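Local coordinates for protein beta-mannosidase (Trichoderma harzianum, PDB 4CVU) that probably hydrolyses terminal beta-linked mannose residues from the non-reducing ends of oligosaccharides, as a fungal glycoside hydrolase of family 2, at residues E754-S759 / I798-I803; V118-H123 / P150-N155; S860-H865 / S935-T940. All blocks are in the same frame, centred on the assembly; numbering follows the deposited sequence.

Interaction 1 of 3, residues E754-S759 / I798-I803; sequences EIWVTS and INTTQI. With NAG (2-acetamido-2-deoxy-beta-D-glucopyranose), chain K.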
loop_
_atom_site.group_PDB
_atom_site.type_symbol
_atom_site.label_atom_id
_atom_site.label_comp_id
_atom_site.label_asym_id
_atom_site.label_seq_id
_atom_site.Cartn_x
_atom_site.Cartn_y
_atom_site.Cartn_z
ATOM N N GLU A 754 -17.974 44.346 8.898
ATOM C CA GLU A 754 -18.843 44.816 7.812
ATOM C C GLU A 754 -19.486 43.618 7.167
ATOM O O GLU A 754 -18.833 42.601 7.008
ATOM C CB GLU A 754 -18.063 45.571 6.753
ATOM C CG GLU A 754 -17.373 46.816 7.295
ATOM C CD GLU A 754 -16.658 47.622 6.224
ATOM O OE1 GLU A 754 -16.559 47.165 5.075
ATOM O OE2 GLU A 754 -16.181 48.738 6.538
ATOM N N ILE A 755 -20.773 43.729 6.835
ATOM C CA ILE A 755 -21.447 42.720 6.027
ATOM C C ILE A 755 -21.946 43.360 4.737
ATOM O O ILE A 755 -22.643 44.378 4.750
ATOM C CB ILE A 755 -22.602 42.035 6.765
ATOM C CG1 ILE A 755 -22.052 41.379 8.032
ATOM C CG2 ILE A 755 -23.215 40.963 5.871
ATOM C CD1 ILE A 755 -23.059 41.203 9.105
ATOM N N TRP A 756 -21.560 42.756 3.623
ATOM C CA TRP A 756 -21.947 43.215 2.299
ATOM C C TRP A 756 -22.718 42.132 1.603
ATOM O O TRP A 756 -22.432 40.938 1.804
ATOM C CB TRP A 756 -20.703 43.495 1.472
ATOM C CG TRP A 756 -19.861 44.612 1.970
ATOM C CD1 TRP A 756 -19.123 44.638 3.095
ATOM C CD2 TRP A 756 -19.642 45.853 1.310
ATOM N NE1 TRP A 756 -18.440 45.834 3.189
ATOM C CE2 TRP A 756 -18.739 46.592 2.092
ATOM C CE3 TRP A 756 -20.086 46.395 0.098
ATOM C CZ2 TRP A 756 -18.297 47.867 1.728
ATOM C CZ3 TRP A 756 -19.655 47.665 -0.261
ATOM C CH2 TRP A 756 -18.770 48.392 0.556
ATOM N N VAL A 757 -23.682 42.542 0.780
ATOM C CA VAL A 757 -24.397 41.630 -0.097
ATOM C C VAL A 757 -23.942 41.860 -1.551
ATOM O O VAL A 757 -23.957 43.008 -2.057
ATOM C CB VAL A 757 -25.917 41.796 0.013
ATOM C CG1 VAL A 757 -26.632 40.985 -1.057
ATOM C CG2 VAL A 757 -26.420 41.394 1.400
ATOM N N THR A 758 -23.600 40.765 -2.234
ATOM C CA THR A 758 -23.035 40.833 -3.585
ATOM C C THR A 758 -23.795 39.898 -4.499
ATOM O O THR A 758 -24.097 38.785 -4.108
ATOM C CB THR A 758 -21.532 40.440 -3.578
ATOM O OG1 THR A 758 -20.789 41.352 -2.762
ATOM C CG2 THR A 758 -20.957 40.485 -4.976
ATOM N N SER A 759 -24.107 40.355 -5.714
ATOM C CA SER A 759 -24.954 39.595 -6.651
ATOM C C SER A 759 -24.334 39.581 -8.029
ATOM O O SER A 759 -23.876 40.618 -8.481
ATOM C CB SER A 759 -26.358 40.227 -6.739
ATOM O OG SER A 759 -27.092 39.692 -7.815
ATOM N N ILE A 798 -24.855 42.854 -11.193
ATOM C CA ILE A 798 -23.412 42.591 -11.048
ATOM C C ILE A 798 -22.751 43.629 -10.128
ATOM O O ILE A 798 -21.896 44.385 -10.547
ATOM C CB ILE A 798 -22.680 42.504 -12.421
ATOM C CG1 ILE A 798 -23.371 41.487 -13.346
ATOM C CG2 ILE A 798 -21.233 42.052 -12.207
ATOM C CD1 ILE A 798 -22.838 41.461 -14.745
ATOM N N ASN A 799 -23.148 43.635 -8.866
ATOM C CA ASN A 799 -22.811 44.731 -7.973
ATOM C C ASN A 799 -22.837 44.274 -6.504
ATOM O O ASN A 799 -23.064 43.111 -6.214
ATOM C CB ASN A 799 -23.794 45.882 -8.214
ATOM C CG ASN A 799 -23.221 47.260 -7.905
ATOM O OD1 ASN A 799 -22.313 47.428 -7.093
ATOM N ND2 ASN A 799 -23.785 48.273 -8.562
ATOM N N THR A 800 -22.581 45.199 -5.587
ATOM C CA THR A 800 -22.508 44.895 -4.162
ATOM C C THR A 800 -23.176 46.030 -3.382
ATOM O O THR A 800 -23.348 47.115 -3.923
ATOM C CB THR A 800 -21.044 44.714 -3.735
ATOM O OG1 THR A 800 -20.989 44.019 -2.490
ATOM C CG2 THR A 800 -20.326 46.073 -3.628
ATOM N N THR A 801 -23.563 45.775 -2.126
ATOM C CA THR A 801 -24.083 46.839 -1.239
ATOM C C THR A 801 -23.736 46.557 0.212
ATOM O O THR A 801 -23.844 45.423 0.660
ATOM C CB THR A 801 -25.624 46.993 -1.411
ATOM O OG1 THR A 801 -26.110 48.075 -0.627
ATOM C CG2 THR A 801 -26.363 45.745 -1.010
ATOM N N GLN A 802 -23.324 47.582 0.953
ATOM C CA GLN A 802 -23.006 47.407 2.367
ATOM C C GLN A 802 -24.268 47.491 3.245
ATOM O O GLN A 802 -24.987 48.482 3.199
ATOM C CB GLN A 802 -21.971 48.427 2.823
ATOM C CG GLN A 802 -21.306 48.025 4.143
ATOM C CD GLN A 802 -20.350 49.062 4.677
ATOM O OE1 GLN A 802 -19.894 49.913 3.961
ATOM N NE2 GLN A 802 -20.042 48.975 5.936
ATOM N N ILE A 803 -24.525 46.449 4.042
ATOM C CA ILE A 803 -25.766 46.360 4.828
ATOM C C ILE A 803 -25.568 46.487 6.343
ATOM O O ILE A 803 -26.495 46.815 7.044
ATOM C CB ILE A 803 -26.569 45.067 4.522
ATOM C CG1 ILE A 803 -25.782 43.796 4.858
ATOM C CG2 ILE A 803 -26.990 45.039 3.073
ATOM C CD1 ILE A 803 -26.678 42.575 5.013
HETATM C C1 NAG K . -23.424 49.677 -8.371
HETATM C C2 NAG K . -23.268 50.505 -9.656
HETATM C C3 NAG K . -23.241 52.032 -9.440
HETATM C C4 NAG K . -24.350 52.483 -8.505
HETATM C C5 NAG K . -24.295 51.613 -7.255
HETATM C C6 NAG K . -25.408 51.969 -6.283
HETATM C C7 NAG K . -22.075 49.416 -11.484
HETATM C C8 NAG K . -20.739 49.219 -12.143
HETATM N N2 NAG K . -22.063 50.180 -10.400
HETATM O O3 NAG K . -23.314 52.698 -10.695
HETATM O O4 NAG K . -24.180 53.856 -8.189
HETATM O O5 NAG K . -24.463 50.249 -7.585
HETATM O O6 NAG K . -24.913 51.690 -4.996
HETATM O O7 NAG K . -23.098 48.880 -11.933
#
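Gln802 lies over one face of the Trp756 indole. Its CB sits 3.6 Å from the centroid of the six-membered ring, almost on the ring normal, as a CH-pi contact. CG, anti to the backbone N (chi1 -163°), runs on toward the pyrrole side, 3.6 Å from Trp756 CE2. Beyond it the amide stays nearly flat on the indole, the planes 19° apart: OE1 reaches Trp756 CZ2 at 3.4 Å, while NE2 ends beside Glu754, 3.7 Å from its CD. Glu754 OE1 takes the indole NE1-H of Trp756 in the ring plane at 3.0 Å, which helps fix the rotation of the ring that Gln802 covers. On the sheet face that carries Trp756 and Gln802, the hydroxyls of Thr758 and Thr800 share a hydrogen bond, OG1 to OG1 2.7 Å. Asn799, on the face of Val757 and Thr801, carries an N-linked N-acetylglucosamine through ND2. Antiparallel backbone bonds such as Val757 N to Thr801 O join the strands in this Ig-like domain. Strand 740-747 flanks 752-759 on its other edge. Val757 and Ile803 pack on strands 765-774 and 790-795, while Arg692 of helix 664-692 makes a cation-pi contact with Trp756.

Interaction 2 of 3, residues V118-H123 / P150-N155; sequences VKFCDH and PVLSIN. With NAG (2-acetamido-2-deoxy-beta-D-glucopyranose), chain C; MAN (alpha-D-mannopyranose), chain B.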
loop_
_atom_site.group_PDB
_atom_site.type_symbol
_atom_site.label_atom_id
_atom_site.label_comp_id
_atom_site.label_asym_id
_atom_site.label_seq_id
_atom_site.Cartn_x
_atom_site.Cartn_y
_atom_site.Cartn_z
ATOM N N VAL A 118 9.273 6.707 -37.204
ATOM C CA VAL A 118 8.220 5.856 -37.744
ATOM C C VAL A 118 8.790 5.040 -38.906
ATOM O O VAL A 118 9.441 5.607 -39.796
ATOM C CB VAL A 118 7.032 6.706 -38.244
ATOM C CG1 VAL A 118 5.892 5.813 -38.714
ATOM C CG2 VAL A 118 6.549 7.664 -37.158
ATOM N N LYS A 119 8.547 3.729 -38.886
ATOM C CA LYS A 119 8.981 2.819 -39.934
ATOM C C LYS A 119 7.831 1.981 -40.451
ATOM O O LYS A 119 7.018 1.485 -39.682
ATOM C CB LYS A 119 10.069 1.862 -39.453
ATOM C CG LYS A 119 11.432 2.483 -39.275
ATOM C CD LYS A 119 12.484 1.401 -39.078
ATOM C CE LYS A 119 13.744 1.972 -38.450
ATOM N NZ LYS A 119 14.943 1.119 -38.690
ATOM N N PHE A 120 7.795 1.794 -41.765
ATOM C CA PHE A 120 6.764 1.005 -42.407
ATOM C C PHE A 120 7.466 0.075 -43.403
ATOM O O PHE A 120 8.164 0.529 -44.325
ATOM C CB PHE A 120 5.733 1.916 -43.095
ATOM C CG PHE A 120 4.476 1.205 -43.513
ATOM C CD1 PHE A 120 3.487 0.923 -42.594
ATOM C CD2 PHE A 120 4.290 0.800 -44.817
ATOM C CE1 PHE A 120 2.324 0.276 -42.967
ATOM C CE2 PHE A 120 3.129 0.143 -45.199
ATOM C CZ PHE A 120 2.145 -0.115 -44.281
ATOM N N CYS A 121 7.283 -1.224 -43.189
ATOM C CA CYS A 121 8.067 -2.262 -43.863
ATOM C C CYS A 121 9.556 -1.919 -43.823
ATOM O O CYS A 121 10.223 -1.893 -44.853
ATOM C CB CYS A 121 7.589 -2.451 -45.305
ATOM S SG CYS A 121 8.192 -4.004 -46.025
ATOM N N ASP A 122 10.060 -1.570 -42.653
ATOM C CA ASP A 122 11.490 -1.348 -42.424
ATOM C C ASP A 122 12.100 -0.053 -43.032
ATOM O O ASP A 122 13.295 0.166 -42.968
ATOM C CB ASP A 122 12.258 -2.567 -42.902
ATOM C CG ASP A 122 13.154 -3.141 -41.851
ATOM O OD1 ASP A 122 13.628 -2.385 -40.987
ATOM O OD2 ASP A 122 13.400 -4.356 -41.894
ATOM N N HIS A 123 11.258 0.815 -43.567
ATOM C CA HIS A 123 11.678 2.085 -44.105
ATOM C C HIS A 123 11.317 3.235 -43.183
ATOM O O HIS A 123 10.184 3.363 -42.833
ATOM C CB HIS A 123 10.960 2.293 -45.427
ATOM C CG HIS A 123 11.355 1.310 -46.481
ATOM N ND1 HIS A 123 11.200 1.560 -47.820
ATOM C CD2 HIS A 123 11.937 0.097 -46.392
ATOM C CE1 HIS A 123 11.643 0.530 -48.510
ATOM N NE2 HIS A 123 12.098 -0.371 -47.666
ATOM N N PRO A 150 2.941 -5.515 -44.187
ATOM C CA PRO A 150 3.867 -4.545 -43.608
ATOM C C PRO A 150 3.754 -4.430 -42.083
ATOM O O PRO A 150 2.666 -4.514 -41.527
ATOM C CB PRO A 150 3.490 -3.243 -44.308
ATOM C CG PRO A 150 2.060 -3.392 -44.664
ATOM C CD PRO A 150 1.783 -4.862 -44.833
ATOM N N VAL A 151 4.903 -4.274 -41.435
ATOM C CA VAL A 151 4.983 -4.030 -40.013
ATOM C C VAL A 151 5.206 -2.531 -39.844
ATOM O O VAL A 151 6.075 -1.933 -40.509
ATOM C CB VAL A 151 6.136 -4.835 -39.376
ATOM C CG1 VAL A 151 6.506 -4.303 -38.009
ATOM C CG2 VAL A 151 5.752 -6.309 -39.296
ATOM N N LEU A 152 4.376 -1.930 -39.001
ATOM C CA LEU A 152 4.533 -0.548 -38.574
ATOM C C LEU A 152 5.199 -0.529 -37.213
ATOM O O LEU A 152 4.724 -1.194 -36.288
ATOM C CB LEU A 152 3.168 0.124 -38.475
ATOM C CG LEU A 152 3.116 1.542 -37.907
ATOM C CD1 LEU A 152 4.002 2.510 -38.679
ATOM C CD2 LEU A 152 1.667 2.001 -37.935
ATOM N N SER A 153 6.302 0.206 -37.095
ATOM C CA SER A 153 6.962 0.364 -35.825
ATOM C C SER A 153 7.228 1.830 -35.568
ATOM O O SER A 153 7.498 2.587 -36.511
ATOM C CB SER A 153 8.259 -0.437 -35.747
ATOM O OG SER A 153 9.302 0.223 -36.421
ATOM N N ILE A 154 7.141 2.207 -34.289
ATOM C CA ILE A 154 7.338 3.577 -33.851
ATOM C C ILE A 154 8.306 3.601 -32.670
ATOM O O ILE A 154 7.955 3.241 -31.525
ATOM C CB ILE A 154 6.000 4.249 -33.461
ATOM C CG1 ILE A 154 4.907 3.908 -34.473
ATOM C CG2 ILE A 154 6.175 5.759 -33.369
ATOM C CD1 ILE A 154 3.537 4.390 -34.075
ATOM N N ASN A 155 9.531 4.005 -32.934
ATOM C CA ASN A 155 10.574 3.994 -31.915
ATOM C C ASN A 155 10.608 5.349 -31.220
ATOM O O ASN A 155 11.014 6.320 -31.825
ATOM C CB ASN A 155 11.915 3.644 -32.569
ATOM C CG ASN A 155 13.059 3.568 -31.579
ATOM O OD1 ASN A 155 12.897 3.824 -30.401
ATOM N ND2 ASN A 155 14.237 3.207 -32.075
HETATM C C1 NAG C . 15.642 6.520 -29.773
HETATM C C2 NAG C . 16.513 5.883 -30.885
HETATM C C3 NAG C . 17.071 6.959 -31.805
HETATM C C4 NAG C . 15.991 7.926 -32.285
HETATM C C5 NAG C . 15.096 8.409 -31.115
HETATM C C6 NAG C . 13.884 9.235 -31.603
HETATM C C7 NAG C . 17.567 3.787 -30.271
HETATM C C8 NAG C . 18.727 3.050 -29.669
HETATM N N2 NAG C . 17.616 5.115 -30.317
HETATM O O3 NAG C . 17.688 6.317 -32.912
HETATM O O4 NAG C . 16.637 9.044 -32.876
HETATM O O5 NAG C . 14.623 7.313 -30.351
HETATM O O6 NAG C . 12.916 8.427 -32.252
HETATM O O7 NAG C . 16.619 3.159 -30.690
HETATM C C1 MAN B . 16.239 6.633 -46.004
HETATM C C2 MAN B . 15.365 5.561 -46.650
HETATM C C3 MAN B . 14.705 4.691 -45.581
HETATM C C4 MAN B . 15.770 4.144 -44.629
HETATM C C5 MAN B . 16.541 5.320 -44.007
HETATM C C6 MAN B . 17.634 4.860 -43.051
HETATM O O2 MAN B . 16.135 4.770 -47.540
HETATM O O3 MAN B . 13.956 3.652 -46.177
HETATM O O4 MAN B . 15.172 3.327 -43.639
HETATM O O5 MAN B . 17.126 6.125 -45.026
HETATM O O6 MAN B . 18.322 5.994 -42.545
#
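Phe120 and Pro150 meet because the phenyl CG stands anti to the backbone N (chi1 -167°), which lays the ring alongside the proline, both pointing the same way. Pro150 CB lies over the ring face, 3.8 Å from the Phe120 centroid, in a CH-pi contact, and Pro150 CG comes to 3.3 Å from Phe120 CZ. Leu152, its CG likewise anti to the backbone N (chi1 174°) and with chi2 near 57°, sends CD1 across to Val118 CG1, 3.8 Å away, and brings the same methyl close to the carbonyl oxygen of Lys119. An alanine in place of Phe120 is likely to leave Pro150 without its aromatic partner and open a gap beside Leu152.

The backbones pair as antiparallel strands. Lys119 and Ser153 form the hydrogen-bonded pair, with Lys119 N to Ser153 O at 2.8 Å and the return bond from Ser153 N to Lys119 O at 3.0 Å. On the face of these two residues, Ser153 OG rests against Lys119 CB. Past the last bridge, Cys121 N still reaches Val151 O at 3.0 Å, just as the chain enters a type I' turn from Phe120 to His123, which links strands 116-120 and 123-126 as a tight beta hairpin. Cys121 is also tied to Cys146 by a disulfide. At the far end Asn155 touches attached glycan: its ND2 donates to the acetamide O7 of an N-acetylglucosamine at 2.8 Å, and its backbone O accepts from the sugar O6.

In the galactose-binding-like domain, strand 152-156 runs between 116-120 and 87-91. Val118, Leu152 and Ile154 face strand 103-109 of the second sheet, as in a beta sandwich, and helix 140-145 lies against Phe120 and Pro150 through Leu143.

Interaction 3 of 3, residues S860-H865 / S935-T940; sequences SDPKLH and SLWDLT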
loop_
_atom_site.group_PDB
_atom_site.type_symbol
_atom_site.label_atom_id
_atom_site.label_comp_id
_atom_site.label_asym_id
_atom_site.label_seq_id
_atom_site.Cartn_x
_atom_site.Cartn_y
_atom_site.Cartn_z
ATOM N N SER A 860 -18.017 23.110 22.655
ATOM C CA SER A 860 -18.227 21.977 23.510
ATOM C C SER A 860 -18.775 20.868 22.629
ATOM O O SER A 860 -19.153 21.093 21.495
ATOM C CB SER A 860 -19.195 22.343 24.658
ATOM O OG SER A 860 -20.446 22.811 24.173
ATOM N N ASP A 861 -18.841 19.675 23.156
ATOM C CA ASP A 861 -19.382 18.566 22.377
ATOM C C ASP A 861 -20.838 18.874 21.971
ATOM O O ASP A 861 -21.735 18.891 22.821
ATOM C CB ASP A 861 -19.302 17.279 23.207
ATOM C CG ASP A 861 -19.663 16.061 22.412
ATOM O OD1 ASP A 861 -20.204 16.197 21.288
ATOM O OD2 ASP A 861 -19.420 14.967 22.936
ATOM N N PRO A 862 -21.086 19.115 20.675
ATOM C CA PRO A 862 -22.441 19.334 20.178
ATOM C C PRO A 862 -23.299 18.074 20.137
ATOM O O PRO A 862 -24.478 18.165 19.831
ATOM C CB PRO A 862 -22.204 19.824 18.741
ATOM C CG PRO A 862 -20.958 19.090 18.333
ATOM C CD PRO A 862 -20.106 19.043 19.571
ATOM N N LYS A 863 -22.717 16.923 20.404
ATOM C CA LYS A 863 -23.457 15.660 20.398
ATOM C C LYS A 863 -24.266 15.503 19.123
ATOM O O LYS A 863 -25.482 15.569 19.143
ATOM C CB LYS A 863 -24.365 15.561 21.639
ATOM C CG LYS A 863 -23.572 15.628 22.935
ATOM C CD LYS A 863 -23.956 14.502 23.877
ATOM C CE LYS A 863 -23.083 14.487 25.122
ATOM N NZ LYS A 863 -21.656 14.242 24.772
ATOM N N LEU A 864 -23.564 15.310 18.004
ATOM C CA LEU A 864 -24.182 15.250 16.704
ATOM C C LEU A 864 -24.861 13.909 16.522
ATOM O O LEU A 864 -24.343 12.897 16.973
ATOM C CB LEU A 864 -23.135 15.417 15.594
ATOM C CG LEU A 864 -22.512 16.791 15.373
ATOM C CD1 LEU A 864 -21.257 16.649 14.546
ATOM C CD2 LEU A 864 -23.496 17.694 14.656
ATOM N N HIS A 865 -26.036 13.931 15.966
ATOM C CA HIS A 865 -26.706 12.696 15.479
ATOM C C HIS A 865 -26.865 12.655 13.895
ATOM O O HIS A 865 -27.115 13.635 13.149
ATOM C CB HIS A 865 -28.132 12.577 16.052
ATOM C CG HIS A 865 -28.210 12.196 17.504
ATOM N ND1 HIS A 865 -27.694 12.975 18.516
ATOM C CD2 HIS A 865 -28.796 11.137 18.114
ATOM C CE1 HIS A 865 -27.945 12.408 19.682
ATOM N NE2 HIS A 865 -28.619 11.292 19.467
ATOM N N SER A 935 -17.190 17.585 13.753
ATOM C CA SER A 935 -17.106 19.067 13.781
ATOM C C SER A 935 -15.757 19.551 14.297
ATOM O O SER A 935 -14.880 18.801 14.691
ATOM C CB SER A 935 -18.257 19.631 14.634
ATOM O OG SER A 935 -18.065 19.449 16.056
ATOM N N LEU A 936 -15.606 20.859 14.390
ATOM C CA LEU A 936 -14.398 21.399 14.921
ATOM C C LEU A 936 -14.030 20.797 16.259
ATOM O O LEU A 936 -12.829 20.575 16.554
ATOM C CB LEU A 936 -14.614 22.912 15.097
ATOM C CG LEU A 936 -13.380 23.749 15.316
ATOM C CD1 LEU A 936 -12.518 23.883 14.063
ATOM C CD2 LEU A 936 -13.846 25.132 15.784
ATOM N N TRP A 937 -15.038 20.578 17.107
ATOM C CA TRP A 937 -14.826 19.990 18.433
ATOM C C TRP A 937 -13.979 18.738 18.371
ATOM O O TRP A 937 -13.143 18.485 19.230
ATOM C CB TRP A 937 -16.194 19.680 19.088
ATOM C CG TRP A 937 -16.131 18.749 20.254
ATOM C CD1 TRP A 937 -16.420 17.401 20.258
ATOM C CD2 TRP A 937 -15.720 19.079 21.574
ATOM N NE1 TRP A 937 -16.215 16.892 21.496
ATOM C CE2 TRP A 937 -15.781 17.891 22.331
ATOM C CE3 TRP A 937 -15.298 20.263 22.189
ATOM C CZ2 TRP A 937 -15.445 17.841 23.692
ATOM C CZ3 TRP A 937 -14.956 20.226 23.546
ATOM C CH2 TRP A 937 -15.036 19.013 24.290
ATOM N N ASP A 938 -14.180 17.944 17.330
ATOM C CA ASP A 938 -13.521 16.637 17.290
ATOM C C ASP A 938 -12.010 16.741 17.007
ATOM O O ASP A 938 -11.284 15.815 17.306
ATOM C CB ASP A 938 -14.184 15.750 16.249
ATOM C CG ASP A 938 -15.565 15.351 16.665
ATOM O OD1 ASP A 938 -15.688 14.646 17.679
ATOM O OD2 ASP A 938 -16.525 15.762 15.995
ATOM N N LEU A 939 -11.542 17.882 16.492
ATOM C CA LEU A 939 -10.099 18.094 16.314
ATOM C C LEU A 939 -9.360 18.137 17.659
ATOM O O LEU A 939 -8.172 17.862 17.706
ATOM C CB LEU A 939 -9.811 19.387 15.553
ATOM C CG LEU A 939 -10.338 19.518 14.112
ATOM C CD1 LEU A 939 -9.867 20.822 13.514
ATOM C CD2 LEU A 939 -9.849 18.367 13.260
ATOM N N THR A 940 -10.088 18.437 18.730
ATOM C CA THR A 940 -9.522 18.812 20.021
ATOM C C THR A 940 -9.527 17.640 21.023
ATOM O O THR A 940 -8.935 17.756 22.079
ATOM C CB THR A 940 -10.293 20.038 20.606
ATOM O OG1 THR A 940 -11.457 19.618 21.343
ATOM C CG2 THR A 940 -10.766 21.017 19.479
#
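Trp937 lays one face of its indole against the backbone of Ser860 and Asp861; its CG stands anti to its own backbone N (chi1 164°), which carries the ring toward them. Asp861 CA stands 3.6 Å from the centroid of the five-membered ring of Trp937, only 6° off the normal, a CH-pi contact. Asp861 N lies 3.5 Å from Trp937 CD2, and the carbonyl carbon of Ser860 comes to 3.6 Å from Trp937 CE3, nearer the rim. The carboxylate of Asp861 continues past the pyrrole side, its plane 16° from that of the ring, with Asp861 CB 3.6 Å from Trp937 NE1. Lys863 holds that carboxylate: its backbone N bonds to OD1, closing an Asx turn, and Lys863 NZ makes a salt bridge with Asp861 OD2 at 3.0 Å. Both donors stand out of the carboxylate plane.

Pro862 touches both Trp937 and Ser935, its CD 4.0 Å from Trp937 CB and its CG 3.7 Å from Ser935 OG. The turn bearing the indole is braced from within, for Asp938 OD2 accepts from Ser935 N through its anti lone pair, and Thr940 OG1 donates to Trp937 O.

The contact joins the chain leading into strand 864-869 to the loop after strand 932-934 in the C-terminal Ig-fold domain. Strand 864-869 pairs with 874-879; Pro862, Leu864 and Ser935 touch Ser884 of strand 884-890; and Leu936 and Leu939 pack on Leu677 of helix 664-692.

In the fold
The three contacts lie in different domains and do not touch. Interaction 2, in the N-terminal galactose-binding-like domain, has its centre about 66 Å from that of each of the others, across the centre of the chain. Interactions 1 and 3, in the two successive Ig-like domains near the C-terminus, are closer, with centres about 33 Å and nearest atoms about 20 Å apart. Helix 664-692 relates these two, meeting interaction 1 through Arg692 and interaction 3 through Leu677. Attached sugars mark interactions 1 and 2: one is bonded to Asn799 itself, and those near 118-123 and 150-155 likewise belong to glycan carried by the protein, not to substrate.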